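TRAP dicarboxylate transporter-DctP subunit (Desulfovibrio desulfuricans subsp. desulfuricans, PDB 4NHB) binds sn-glycerol-3-phosphate in the periplasm and probably delivers it to a TRAP-type membrane transporter as the solute-binding subunit. Local coordinates at residues Thr142-Phe153 with Ser229-Leu240; Phe194-Asp202 with Asp215-Thr225. All blocks are in the same frame, centred on the assembly; numbering follows the deposited sequence.

Both contacts are largely buried, but contact 1 (142-153 with 229-240) has its centre about 5 Å from the centre of the chain, and contact 2 (194-202 with 215-225) lies about 17 Å from it, with an edge open to solvent at D202. Their chemistry follows their place: contact 1 joins two strands of the large mixed sheet through a run of backbone hydrogen bonds, and contact 2 joins two short helical pieces through apolar side chains. The contacts meet where I216 CD1 packs on H152 O at 3.9 Å. Both reach the sn-glycerol-3-phosphate pocket, contact 1 through R151, V236 and H238, contact 2 through F194.

Contact 1 (Thr142-Phe153 with Ser229-Leu240); sequences TLNAFPLGFRHF and SLSGHILVIHSL. With G3P (sn-glycerol-3-phosphate), chain P.
F146 and H238 form a hydrogen-bonded pair in an antiparallel ladder between strands 146-155 and 235-243, part of the central sheet of this periplasmic binding protein fold. A beta bulge between P147 and G149 shifts the register by one residue: L148 N donates to V236 O, and V236 N returns a bond to G149 O at 3.1 Å. The buried middle packs mostly through aliphatic groups, one of them against the H238 ring: L148 CD2 makes a CH-pi contact over the centre of the imidazole, 3.7 Å from its centroid, while L148 CB packs on V236 CG1. On the other side of the sheet, P147 CB meets L235 CD1, and L235 CB lies over one face of the F150 ring, with helix 115-122 covering L235. Residues 229-232 are partly exposed, yet packing stays close over H152, where L230 CD2 lies above the ring centre and S231 N reaches ND1 close to the ring plane at a long 3.3 Å. The F153 ring is nearly parallel to that of buried H233 but slid so far that they barely overlap; F181 also lies against the H233 ring.

The face carrying V236 and H238 looks into the ligand pocket. R151 bends at chi3 (73°), which turns its guanidinium toward the phosphate: NH1 donates to O3P and NH2 to O1P at 2.9 Å, while its NE forms a salt bridge with D210. V236 CG2 lies 3.4 Å from R151 NH2. H238 is held at both ring nitrogens, ND1 by E43 and NE2 by the ligand; that grip probably fixes the ring's rotation. Its main ligand bond joins H238 NE2 to O2 of sn-glycerol-3-phosphate at 2.7 Å.

Contact 2 (Phe194-Asp202 with Asp215-Thr225); sequences FAEVPGALD and DIVSLKMYEIT
One wall of the sn-glycerol-3-phosphate pocket begins with F194, whose ring meets D215 of helix 213-218 and L219 just beyond the helix. Its CG stands anti to the backbone N (chi1 -173°), carrying the ring toward both. F194 CE1 comes within 3.7 Å of D215 OD2, with ring and carboxylate planes 39° apart. F194 lies against both the ligand and K37, a ligand-binding residue with which it makes a cation-pi contact. D215 OD2 forms a salt bridge with K37, which would help position the K37 amino group from the second shell.

L219 arrives from the opposite direction to F194. Both its methyls touch F194 CZ, and CD2 goes on to pack on P198 CG at 3.7 Å and on V197 CG1. Just after it, the helix closes in a Schellman motif, where K220 takes positive phi and M221 N bonds back to I216 O. The chain thereby turns into the 3-10 segment 221-223, and the extended M221 side chain crosses both V197 and L201 at about right angles, with its CG 3.8 Å from L201 CD1 and its CE on V197 CG1. L201 CD2 rests against T225 CG2. T225 OG1 donates to M221 O at 2.9 Å, and that oxygen also accepts from I224 N and T225 N. Toward solvent, at the exposed D202, I224 CD1 lies 3.6 Å from D202 OD1.

Contact 1 (Thr142-Phe153 with Ser229-Leu240)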
loop_
_atom_site.group_PDB
_atom_site.type_symbol
_atom_site.label_atom_id
_atom_site.label_comp_id
_atom_site.label_asym_id
_atom_site.label_seq_id
_atom_site.Cartn_x
_atom_site.Cartn_y
_atom_site.Cartn_z
ATOM N N THR A 142 8.019 -10.684 5.506
ATOM C CA THR A 142 7.278 -9.449 5.688
ATOM C C THR A 142 7.493 -8.903 7.104
ATOM O O THR A 142 7.078 -9.535 8.075
ATOM C CB THR A 142 5.799 -9.768 5.461
ATOM O OG1 THR A 142 5.662 -10.490 4.215
ATOM C CG2 THR A 142 4.962 -8.500 5.417
ATOM N N LEU A 143 8.140 -7.755 7.246
ATOM C CA LEU A 143 8.555 -7.292 8.583
ATOM C C LEU A 143 7.526 -6.427 9.302
ATOM O O LEU A 143 7.597 -6.244 10.524
ATOM C CB LEU A 143 9.876 -6.526 8.494
ATOM C CG LEU A 143 11.151 -7.321 8.147
ATOM C CD1 LEU A 143 12.351 -6.375 7.926
ATOM C CD2 LEU A 143 11.467 -8.356 9.236
ATOM N N ASN A 144 6.607 -5.822 8.560
ATOM C CA ASN A 144 5.622 -4.988 9.205
ATOM C C ASN A 144 4.437 -4.751 8.269
ATOM O O ASN A 144 4.379 -5.328 7.175
ATOM C CB ASN A 144 6.274 -3.672 9.676
ATOM C CG ASN A 144 6.799 -2.794 8.528
ATOM O OD1 ASN A 144 6.542 -3.045 7.345
ATOM N ND2 ASN A 144 7.586 -1.786 8.892
ATOM N N ALA A 145 3.499 -3.924 8.711
ATOM C CA ALA A 145 2.386 -3.451 7.880
ATOM C C ALA A 145 2.042 -2.019 8.316
ATOM O O ALA A 145 2.051 -1.711 9.496
ATOM C CB ALA A 145 1.215 -4.347 8.030
ATOM N N PHE A 146 1.773 -1.127 7.368
ATOM C CA PHE A 146 1.518 0.235 7.725
ATOM C C PHE A 146 0.695 0.844 6.610
ATOM O O PHE A 146 0.711 0.362 5.465
ATOM C CB PHE A 146 2.831 0.993 7.979
ATOM C CG PHE A 146 3.800 0.980 6.809
ATOM C CD1 PHE A 146 3.678 1.881 5.767
ATOM C CD2 PHE A 146 4.830 0.043 6.744
ATOM C CE1 PHE A 146 4.576 1.853 4.695
ATOM C CE2 PHE A 146 5.721 0.017 5.682
ATOM C CZ PHE A 146 5.593 0.921 4.657
ATOM N N PRO A 147 -0.048 1.900 6.923
ATOM C CA PRO A 147 -0.950 2.377 5.873
ATOM C C PRO A 147 -0.314 3.467 4.984
ATOM O O PRO A 147 0.564 4.218 5.427
ATOM C CB PRO A 147 -2.078 3.018 6.671
ATOM C CG PRO A 147 -1.370 3.555 7.927
ATOM C CD PRO A 147 -0.286 2.545 8.223
ATOM N N LEU A 148 -0.820 3.584 3.766
ATOM C CA LEU A 148 -0.594 4.752 2.919
ATOM C C LEU A 148 -1.860 5.619 2.888
ATOM O O LEU A 148 -1.798 6.804 2.553
ATOM C CB LEU A 148 -0.143 4.343 1.496
ATOM C CG LEU A 148 1.367 4.080 1.244
ATOM C CD1 LEU A 148 1.982 3.115 2.200
ATOM C CD2 LEU A 148 1.664 3.674 -0.199
ATOM N N GLY A 149 -2.980 5.022 3.267
ATOM C CA GLY A 149 -4.218 5.747 3.401
ATOM C C GLY A 149 -5.349 5.187 2.574
ATOM O O GLY A 149 -5.128 4.465 1.609
ATOM N N PHE A 150 -6.579 5.538 2.957
ATOM C CA PHE A 150 -7.745 5.185 2.208
ATOM C C PHE A 150 -7.753 5.800 0.808
ATOM O O PHE A 150 -7.317 6.928 0.622
ATOM C CB PHE A 150 -9.010 5.606 2.975
ATOM C CG PHE A 150 -9.344 4.671 4.135
ATOM C CD1 PHE A 150 -10.006 3.459 3.912
ATOM C CD2 PHE A 150 -8.966 5.004 5.425
ATOM C CE1 PHE A 150 -10.310 2.593 4.983
ATOM C CE2 PHE A 150 -9.261 4.141 6.505
ATOM C CZ PHE A 150 -9.929 2.948 6.282
ATOM N N ARG A 151 -8.259 5.033 -0.164
ATOM C CA ARG A 151 -8.271 5.505 -1.566
ATOM C C ARG A 151 -9.529 6.322 -1.832
ATOM O O ARG A 151 -10.624 5.911 -1.447
ATOM C CB ARG A 151 -8.203 4.331 -2.556
ATOM C CG ARG A 151 -7.026 3.342 -2.286
ATOM C CD ARG A 151 -6.822 2.335 -3.424
ATOM N NE ARG A 151 -6.240 2.948 -4.614
ATOM C CZ ARG A 151 -5.006 2.741 -5.065
ATOM N NH1 ARG A 151 -4.579 3.388 -6.130
ATOM N NH2 ARG A 151 -4.183 1.894 -4.470
ATOM N N HIS A 152 -9.347 7.462 -2.491
ATOM C CA HIS A 152 -10.421 8.371 -2.884
ATOM C C HIS A 152 -10.308 8.643 -4.382
ATOM O O HIS A 152 -9.189 8.653 -4.930
ATOM C CB HIS A 152 -10.292 9.683 -2.110
ATOM C CG HIS A 152 -10.282 9.484 -0.631
ATOM N ND1 HIS A 152 -11.290 8.808 0.017
ATOM C CD2 HIS A 152 -9.378 9.819 0.322
ATOM C CE1 HIS A 152 -11.030 8.769 1.311
ATOM N NE2 HIS A 152 -9.865 9.364 1.524
ATOM N N PHE A 153 -11.445 8.868 -5.034
ATOM C CA PHE A 153 -11.442 9.125 -6.477
ATOM C C PHE A 153 -10.907 10.507 -6.802
ATOM O O PHE A 153 -11.124 11.454 -6.056
ATOM C CB PHE A 153 -12.846 8.943 -7.073
ATOM C CG PHE A 153 -13.291 7.535 -7.071
ATOM C CD1 PHE A 153 -12.828 6.663 -8.019
ATOM C CD2 PHE A 153 -14.141 7.064 -6.079
ATOM C CE1 PHE A 153 -13.209 5.338 -8.015
ATOM C CE2 PHE A 153 -14.517 5.753 -6.054
ATOM C CZ PHE A 153 -14.058 4.883 -7.035
ATOM N N SER A 229 -13.583 12.603 -4.991
ATOM C CA SER A 229 -14.747 12.091 -4.258
ATOM C C SER A 229 -14.280 11.100 -3.190
ATOM O O SER A 229 -13.569 10.148 -3.474
ATOM C CB SER A 229 -15.791 11.457 -5.184
ATOM O OG SER A 229 -16.509 12.440 -5.941
ATOM N N LEU A 230 -14.659 11.369 -1.951
ATOM C CA LEU A 230 -14.280 10.518 -0.843
ATOM C C LEU A 230 -15.064 9.244 -0.919
ATOM O O LEU A 230 -16.279 9.263 -0.974
ATOM C CB LEU A 230 -14.536 11.237 0.470
ATOM C CG LEU A 230 -13.722 12.520 0.572
ATOM C CD1 LEU A 230 -13.926 13.193 1.918
ATOM C CD2 LEU A 230 -12.242 12.259 0.332
ATOM N N SER A 231 -14.357 8.127 -0.983
ATOM C CA SER A 231 -14.958 6.813 -0.934
ATOM C C SER A 231 -14.305 5.918 0.139
ATOM O O SER A 231 -14.977 5.432 1.052
ATOM C CB SER A 231 -14.817 6.240 -2.324
ATOM O OG SER A 231 -15.069 4.857 -2.398
ATOM N N GLY A 232 -12.999 5.703 0.032
ATOM C CA GLY A 232 -12.265 4.932 1.017
ATOM C C GLY A 232 -12.623 3.474 0.921
ATOM O O GLY A 232 -12.663 2.782 1.910
ATOM N N HIS A 233 -12.880 3.027 -0.306
ATOM C CA HIS A 233 -13.260 1.663 -0.608
ATOM C C HIS A 233 -12.164 0.659 -0.316
ATOM O O HIS A 233 -12.438 -0.520 -0.078
ATOM C CB HIS A 233 -13.638 1.572 -2.063
ATOM C CG HIS A 233 -12.728 2.347 -2.959
ATOM N ND1 HIS A 233 -12.814 3.714 -3.101
ATOM C CD2 HIS A 233 -11.718 1.947 -3.770
ATOM C CE1 HIS A 233 -11.889 4.128 -3.952
ATOM N NE2 HIS A 233 -11.210 3.079 -4.370
ATOM N N ILE A 234 -10.917 1.123 -0.389
ATOM C CA ILE A 234 -9.753 0.318 -0.008
ATOM C C ILE A 234 -8.774 1.172 0.832
ATOM O O ILE A 234 -8.584 2.345 0.541
ATOM C CB ILE A 234 -9.000 -0.137 -1.221
ATOM C CG1 ILE A 234 -9.779 -1.224 -1.958
ATOM C CG2 ILE A 234 -7.605 -0.677 -0.826
ATOM C CD1 ILE A 234 -9.272 -1.504 -3.309
ATOM N N LEU A 235 -8.156 0.554 1.829
ATOM C CA LEU A 235 -7.068 1.176 2.596
ATOM C C LEU A 235 -5.763 0.577 2.094
ATOM O O LEU A 235 -5.555 -0.617 2.179
ATOM C CB LEU A 235 -7.252 0.885 4.085
ATOM C CG LEU A 235 -6.042 1.142 4.981
ATOM C CD1 LEU A 235 -5.614 2.636 4.942
ATOM C CD2 LEU A 235 -6.343 0.698 6.405
ATOM N N VAL A 236 -4.894 1.408 1.531
ATOM C CA VAL A 236 -3.626 0.913 1.091
ATOM C C VAL A 236 -2.725 0.571 2.279
ATOM O O VAL A 236 -2.524 1.367 3.189
ATOM C CB VAL A 236 -2.921 1.919 0.117
ATOM C CG1 VAL A 236 -1.543 1.416 -0.378
ATOM C CG2 VAL A 236 -3.821 2.218 -1.069
ATOM N N ILE A 237 -2.207 -0.652 2.242
ATOM C CA ILE A 237 -1.294 -1.166 3.267
ATOM C C ILE A 237 -0.008 -1.624 2.582
ATOM O O ILE A 237 -0.048 -2.452 1.666
ATOM C CB ILE A 237 -1.916 -2.371 3.981
ATOM C CG1 ILE A 237 -3.177 -1.956 4.766
ATOM C CG2 ILE A 237 -0.887 -3.059 4.893
ATOM C CD1 ILE A 237 -2.906 -1.084 6.012
ATOM N N HIS A 238 1.138 -1.076 2.986
ATOM C CA HIS A 238 2.430 -1.594 2.515
ATOM C C HIS A 238 3.264 -2.234 3.625
ATOM O O HIS A 238 2.904 -2.178 4.795
ATOM C CB HIS A 238 3.208 -0.472 1.850
ATOM C CG HIS A 238 2.755 -0.175 0.461
ATOM N ND1 HIS A 238 3.572 0.447 -0.453
ATOM C CD2 HIS A 238 1.579 -0.417 -0.181
ATOM C CE1 HIS A 238 2.927 0.587 -1.600
ATOM N NE2 HIS A 238 1.711 0.088 -1.460
ATOM N N SER A 239 4.384 -2.837 3.250
ATOM C CA SER A 239 5.301 -3.486 4.193
ATOM C C SER A 239 6.717 -3.279 3.788
ATOM O O SER A 239 7.008 -3.025 2.630
ATOM C CB SER A 239 5.079 -4.996 4.273
ATOM O OG SER A 239 3.731 -5.270 4.506
ATOM N N LEU A 240 7.611 -3.404 4.755
ATOM C CA LEU A 240 9.021 -3.570 4.453
ATOM C C LEU A 240 9.282 -5.072 4.357
ATOM O O LEU A 240 8.924 -5.848 5.264
ATOM C CB LEU A 240 9.923 -2.951 5.529
ATOM C CG LEU A 240 9.708 -1.466 5.854
ATOM C CD1 LEU A 240 10.714 -1.044 6.915
ATOM C CD2 LEU A 240 9.826 -0.591 4.609
HETATM O O1 G3P P . -0.607 -1.883 -2.353
HETATM C C1 G3P P . -0.925 -1.738 -3.706
HETATM C C2 G3P P . -0.886 -0.256 -4.099
HETATM O O2 G3P P . 0.394 0.254 -3.840
HETATM C C3 G3P P . -1.215 -0.116 -5.594
HETATM O O1P G3P P . -1.754 1.146 -5.823
HETATM O O4P G3P P . 0.202 2.496 -5.294
HETATM O O2P G3P P . -0.143 1.710 -7.690
HETATM O O3P G3P P . -1.590 3.513 -6.754
HETATM P P G3P P . -0.755 2.278 -6.432
#

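Contact 2 (Phe194-Asp202 with Asp215-Thr225)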
loop_
_atom_site.group_PDB
_atom_site.type_symbol
_atom_site.label_atom_id
_atom_site.label_comp_id
_atom_site.label_asym_id
_atom_site.label_seq_id
_atom_site.Cartn_x
_atom_site.Cartn_y
_atom_site.Cartn_z
ATOM N N PHE A 194 2.285 2.627 -10.899
ATOM C CA PHE A 194 2.234 3.956 -10.318
ATOM C C PHE A 194 3.203 4.963 -10.979
ATOM O O PHE A 194 2.874 6.139 -11.189
ATOM C CB PHE A 194 2.557 3.856 -8.837
ATOM C CG PHE A 194 2.357 5.141 -8.119
ATOM C CD1 PHE A 194 1.068 5.619 -7.922
ATOM C CD2 PHE A 194 3.443 5.891 -7.679
ATOM C CE1 PHE A 194 0.860 6.834 -7.276
ATOM C CE2 PHE A 194 3.241 7.111 -7.043
ATOM C CZ PHE A 194 1.964 7.572 -6.835
ATOM N N ALA A 195 4.406 4.487 -11.280
ATOM C CA ALA A 195 5.439 5.307 -11.886
ATOM C C ALA A 195 4.958 5.993 -13.178
ATOM O O ALA A 195 5.443 7.068 -13.518
ATOM C CB ALA A 195 6.671 4.473 -12.161
ATOM N N GLU A 196 3.985 5.399 -13.870
ATOM C CA GLU A 196 3.531 5.927 -15.166
ATOM C C GLU A 196 2.379 6.946 -14.993
ATOM O O GLU A 196 1.872 7.537 -15.974
ATOM C CB GLU A 196 3.115 4.759 -16.090
ATOM C CG GLU A 196 4.300 3.909 -16.609
ATOM C CD GLU A 196 3.864 2.670 -17.405
ATOM O OE1 GLU A 196 2.729 2.672 -17.928
ATOM O OE2 GLU A 196 4.652 1.694 -17.510
ATOM N N VAL A 197 1.944 7.115 -13.746
ATOM C CA VAL A 197 0.733 7.885 -13.482
ATOM C C VAL A 197 0.921 9.356 -13.843
ATOM O O VAL A 197 0.028 9.967 -14.447
ATOM C CB VAL A 197 0.258 7.753 -12.032
ATOM C CG1 VAL A 197 -0.775 8.846 -11.677
ATOM C CG2 VAL A 197 -0.381 6.360 -11.801
ATOM N N PRO A 198 2.079 9.929 -13.472
ATOM C CA PRO A 198 2.274 11.356 -13.792
ATOM C C PRO A 198 2.214 11.628 -15.322
ATOM O O PRO A 198 1.475 12.510 -15.798
ATOM C CB PRO A 198 3.645 11.654 -13.196
ATOM C CG PRO A 198 3.828 10.580 -12.105
ATOM C CD PRO A 198 3.212 9.370 -12.701
ATOM N N GLY A 199 2.947 10.855 -16.107
ATOM C CA GLY A 199 2.844 10.994 -17.557
ATOM C C GLY A 199 1.416 10.763 -18.068
ATOM O O GLY A 199 0.950 11.445 -18.995
ATOM N N ALA A 200 0.697 9.807 -17.473
ATOM C CA ALA A 200 -0.622 9.454 -17.982
ATOM C C ALA A 200 -1.569 10.632 -17.777
ATOM O O ALA A 200 -2.355 11.005 -18.671
ATOM C CB ALA A 200 -1.135 8.227 -17.290
ATOM N N LEU A 201 -1.489 11.219 -16.589
ATOM C CA LEU A 201 -2.198 12.462 -16.307
ATOM C C LEU A 201 -1.823 13.552 -17.295
ATOM O O LEU A 201 -2.707 14.150 -17.939
ATOM C CB LEU A 201 -1.889 12.938 -14.886
ATOM C CG LEU A 201 -2.652 12.137 -13.823
ATOM C CD1 LEU A 201 -2.167 12.563 -12.444
ATOM C CD2 LEU A 201 -4.188 12.324 -13.964
ATOM N N ASP A 202 -0.524 13.810 -17.427
ATOM C CA ASP A 202 -0.024 14.856 -18.349
ATOM C C ASP A 202 -0.439 14.619 -19.799
ATOM O O ASP A 202 -0.634 15.589 -20.540
ATOM C CB ASP A 202 1.508 14.950 -18.356
ATOM C CG ASP A 202 2.073 15.607 -17.113
ATOM O OD1 ASP A 202 1.326 16.277 -16.366
ATOM O OD2 ASP A 202 3.289 15.453 -16.901
ATOM N N ASP A 215 -0.835 10.397 -2.134
ATOM C CA ASP A 215 -0.380 10.289 -3.518
ATOM C C ASP A 215 -1.021 11.376 -4.372
ATOM O O ASP A 215 -0.358 12.009 -5.213
ATOM C CB ASP A 215 -0.681 8.876 -4.055
ATOM C CG ASP A 215 0.253 7.812 -3.499
ATOM O OD1 ASP A 215 1.262 8.204 -2.860
ATOM O OD2 ASP A 215 -0.035 6.578 -3.715
ATOM N N ILE A 216 -2.297 11.651 -4.121
ATOM C CA ILE A 216 -2.976 12.696 -4.863
ATOM C C ILE A 216 -2.297 14.042 -4.656
ATOM O O ILE A 216 -2.117 14.781 -5.614
ATOM C CB ILE A 216 -4.446 12.797 -4.456
ATOM C CG1 ILE A 216 -5.204 11.589 -4.971
ATOM C CG2 ILE A 216 -5.047 14.094 -4.947
ATOM C CD1 ILE A 216 -6.532 11.372 -4.264
ATOM N N VAL A 217 -1.898 14.360 -3.418
ATOM C CA VAL A 217 -1.231 15.625 -3.163
ATOM C C VAL A 217 0.223 15.607 -3.625
ATOM O O VAL A 217 0.708 16.559 -4.220
ATOM C CB VAL A 217 -1.307 16.000 -1.667
ATOM C CG1 VAL A 217 -0.220 17.030 -1.295
ATOM C CG2 VAL A 217 -2.707 16.504 -1.364
ATOM N N SER A 218 0.907 14.505 -3.354
ATOM C CA SER A 218 2.288 14.370 -3.737
ATOM C C SER A 218 2.495 14.558 -5.225
ATOM O O SER A 218 3.454 15.236 -5.625
ATOM C CB SER A 218 2.855 13.024 -3.286
ATOM O OG SER A 218 4.165 12.926 -3.747
ATOM N N LEU A 219 1.616 13.987 -6.048
ATOM C CA LEU A 219 1.751 14.140 -7.496
ATOM C C LEU A 219 1.004 15.353 -8.040
ATOM O O LEU A 219 0.963 15.589 -9.252
ATOM C CB LEU A 219 1.288 12.869 -8.214
ATOM C CG LEU A 219 2.312 11.712 -8.337
ATOM C CD1 LEU A 219 2.815 11.228 -6.956
ATOM C CD2 LEU A 219 1.675 10.564 -9.108
ATOM N N LYS A 220 0.433 16.124 -7.127
ATOM C CA LYS A 220 -0.354 17.302 -7.464
ATOM C C LYS A 220 -1.403 16.972 -8.529
ATOM O O LYS A 220 -1.584 17.693 -9.508
ATOM C CB LYS A 220 0.559 18.447 -7.905
ATOM C CG LYS A 220 1.553 18.878 -6.817
ATOM C CD LYS A 220 2.382 20.077 -7.244
ATOM C CE LYS A 220 3.462 20.399 -6.219
ATOM N NZ LYS A 220 4.446 19.286 -6.039
ATOM N N MET A 221 -2.106 15.877 -8.304
ATOM C CA MET A 221 -3.098 15.379 -9.248
ATOM C C MET A 221 -4.243 16.375 -9.427
ATOM O O MET A 221 -4.841 16.461 -10.513
ATOM C CB MET A 221 -3.641 14.048 -8.769
ATOM C CG MET A 221 -2.581 12.890 -8.673
ATOM S SD MET A 221 -3.468 11.317 -8.505
ATOM C CE MET A 221 -2.174 10.097 -8.093
ATOM N N TYR A 222 -4.526 17.130 -8.368
ATOM C CA TYR A 222 -5.691 18.039 -8.329
ATOM C C TYR A 222 -5.543 19.219 -9.292
ATOM O O TYR A 222 -6.529 19.840 -9.639
ATOM C CB TYR A 222 -5.954 18.537 -6.899
ATOM C CG TYR A 222 -4.744 19.139 -6.238
ATOM C CD1 TYR A 222 -4.402 20.466 -6.472
ATOM C CD2 TYR A 222 -3.939 18.388 -5.382
ATOM C CE1 TYR A 222 -3.306 21.027 -5.895
ATOM C CE2 TYR A 222 -2.835 18.948 -4.795
ATOM C CZ TYR A 222 -2.520 20.280 -5.059
ATOM O OH TYR A 222 -1.417 20.881 -4.492
ATOM N N GLU A 223 -4.324 19.468 -9.765
ATOM C CA GLU A 223 -4.058 20.445 -10.818
ATOM C C GLU A 223 -4.599 20.032 -12.195
ATOM O O GLU A 223 -4.752 20.867 -13.079
ATOM C CB GLU A 223 -2.547 20.676 -10.951
ATOM C CG GLU A 223 -1.966 21.584 -9.866
ATOM C CD GLU A 223 -0.467 21.760 -9.973
ATOM O OE1 GLU A 223 0.178 21.119 -10.839
ATOM O OE2 GLU A 223 0.075 22.540 -9.162
ATOM N N ILE A 224 -4.830 18.739 -12.381
ATOM C CA ILE A 224 -5.280 18.189 -13.661
ATOM C C ILE A 224 -6.660 17.555 -13.506
ATOM O O ILE A 224 -7.528 17.692 -14.363
ATOM C CB ILE A 224 -4.237 17.160 -14.194
ATOM C CG1 ILE A 224 -2.944 17.892 -14.534
ATOM C CG2 ILE A 224 -4.739 16.430 -15.408
ATOM C CD1 ILE A 224 -1.758 16.987 -14.725
ATOM N N THR A 225 -6.854 16.854 -12.395
ATOM C CA THR A 225 -8.111 16.196 -12.071
ATOM C C THR A 225 -8.584 16.759 -10.744
ATOM O O THR A 225 -8.300 16.202 -9.690
ATOM C CB THR A 225 -7.916 14.683 -11.903
ATOM O OG1 THR A 225 -6.822 14.421 -10.990
ATOM C CG2 THR A 225 -7.593 14.049 -13.235
#